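Local coordinates for protein phosphoacetylglucosamine mutase (Aspergillus lentulus, PDB 5O9X) that interconverts N-acetylglucosamine 6-phosphate and N-acetylglucosamine 1-phosphate, a phosphomutase step on the route to UDP-N-acetylglucosamine, at residues 478-481 and 486-489. The protein carries 1 engineered substitution. Sequence-based numbering, arbitrary orientation.
Sequences RKLE and LQAK
Q487 reaches out from the first turn of helix 486-495 and takes a backbone N-H of the neighbouring strand: its OE1 accepts from L480 N at 2.8 Å, nearly straight at hydrogen (166°). The donor stands above the amide, 37° out of the carbonyl plane. The glutamine extends first, with CG anti to its backbone N (chi1 -170°), then bends at chi2, which brings OE1 over to L480 N, with K479 CA 3.4 Å from OE1. Beside this polar grip sits an apolar one, L480 CD1 against L486 CD2 at 3.6 Å. All of this belongs to the C-terminal domain of the phosphohexomutase fold, where strand 479-482 pairs antiparallel with 472-474 and a short connection leads into the helix; a classic beta bulge places R478 and K479 both opposite Y474. Two waters extend the junction. One donates to L480 O and accepts from Q487 N at 3.0 Å, joining strand to helix start; the other accepts from Q487 NE2 at 2.9 Å and reaches R478 O. D491, a turn further along the helix, also accepts from NE2 through OD1, helping to fix the amide's rotation. Outside the two segments, L480 also touches A473 of strand 472-474 and L486 touches F471.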
loop_
_atom_site.group_PDB
_atom_site.type_symbol
_atom_site.label_atom_id
_atom_site.label_comp_id
_atom_site.label_asym_id
_atom_site.label_seq_id
_atom_site.Cartn_x
_atom_site.Cartn_y
_atom_site.Cartn_z
ATOM N N ARG A 478 -16.547 -0.473 -10.996
ATOM C CA ARG A 478 -17.412 0.722 -10.999
ATOM C C ARG A 478 -18.920 0.376 -11.168
ATOM O O ARG A 478 -19.769 1.254 -11.021
ATOM C CB ARG A 478 -16.963 1.803 -12.035
ATOM C CG ARG A 478 -15.565 2.321 -11.680
ATOM C CD ARG A 478 -14.955 3.219 -12.769
ATOM N NE ARG A 478 -14.531 2.404 -13.932
ATOM C CZ ARG A 478 -13.846 2.969 -14.939
ATOM N NH1 ARG A 478 -13.516 4.261 -14.861
ATOM N NH2 ARG A 478 -13.481 2.250 -15.982
ATOM N N LYS A 479 -19.229 -0.886 -11.481
ATOM C CA LYS A 479 -20.651 -1.306 -11.651
ATOM C C LYS A 479 -20.852 -2.618 -10.923
ATOM O O LYS A 479 -19.949 -3.441 -10.949
ATOM C CB LYS A 479 -20.970 -1.433 -13.163
ATOM C CG LYS A 479 -20.926 -0.056 -13.889
ATOM C CD LYS A 479 -20.926 -0.357 -15.402
ATOM C CE LYS A 479 -21.180 0.858 -16.294
ATOM N NZ LYS A 479 -20.195 1.943 -15.986
ATOM N N LEU A 480 -22.053 -2.814 -10.358
ATOM C CA LEU A 480 -22.465 -4.093 -9.741
ATOM C C LEU A 480 -23.204 -4.980 -10.743
ATOM O O LEU A 480 -24.196 -4.545 -11.396
ATOM C CB LEU A 480 -23.355 -3.830 -8.516
ATOM C CG LEU A 480 -22.512 -3.323 -7.354
ATOM C CD1 LEU A 480 -23.472 -2.765 -6.304
ATOM C CD2 LEU A 480 -21.602 -4.408 -6.763
ATOM N N GLU A 481 -22.648 -6.169 -10.980
ATOM C CA GLU A 481 -23.360 -7.191 -11.752
ATOM C C GLU A 481 -24.499 -7.739 -10.852
ATOM O O GLU A 481 -25.592 -8.093 -11.318
ATOM C CB GLU A 481 -22.352 -8.328 -12.109
ATOM C CG GLU A 481 -22.935 -9.751 -12.146
ATOM C CD GLU A 481 -21.896 -10.824 -11.909
ATOM O OE1 GLU A 481 -20.707 -10.512 -11.566
ATOM O OE2 GLU A 481 -22.255 -12.012 -12.101
ATOM N N LEU A 486 -29.647 -3.500 -8.510
ATOM C CA LEU A 486 -29.068 -2.464 -7.630
ATOM C C LEU A 486 -28.278 -1.443 -8.447
ATOM O O LEU A 486 -28.379 -0.253 -8.166
ATOM C CB LEU A 486 -28.131 -3.075 -6.536
ATOM C CG LEU A 486 -27.467 -2.037 -5.574
ATOM C CD1 LEU A 486 -28.522 -1.163 -4.913
ATOM C CD2 LEU A 486 -26.652 -2.765 -4.530
ATOM N N GLN A 487 -27.441 -1.900 -9.389
ATOM C CA GLN A 487 -26.753 -0.904 -10.290
ATOM C C GLN A 487 -27.717 0.092 -11.006
ATOM O O GLN A 487 -27.446 1.319 -11.116
ATOM C CB GLN A 487 -25.828 -1.592 -11.318
ATOM C CG GLN A 487 -24.939 -0.528 -12.079
ATOM C CD GLN A 487 -24.106 0.214 -11.085
ATOM O OE1 GLN A 487 -23.581 -0.443 -10.155
ATOM N NE2 GLN A 487 -23.917 1.576 -11.259
ATOM N N ALA A 488 -28.836 -0.425 -11.474
ATOM C CA ALA A 488 -29.919 0.405 -12.024
ATOM C C ALA A 488 -30.289 1.545 -11.064
ATOM O O ALA A 488 -30.413 2.714 -11.479
ATOM C CB ALA A 488 -31.183 -0.466 -12.363
ATOM N N LYS A 489 -30.463 1.209 -9.789
ATOM C CA LYS A 489 -30.812 2.240 -8.765
ATOM C C LYS A 489 -29.686 3.252 -8.636
ATOM O O LYS A 489 -29.935 4.420 -8.556
ATOM C CB LYS A 489 -31.061 1.557 -7.410
ATOM C CG LYS A 489 -32.260 0.614 -7.461
ATOM C CD LYS A 489 -32.494 0.053 -6.035
ATOM C CE LYS A 489 -33.696 -0.942 -6.067
ATOM N NZ LYS A 489 -34.051 -1.248 -4.614
HETATM O O HOH W 1 -21.714 3.063 -10.201
HETATM O O HOH W 2 -26.930 -4.735 -10.159
#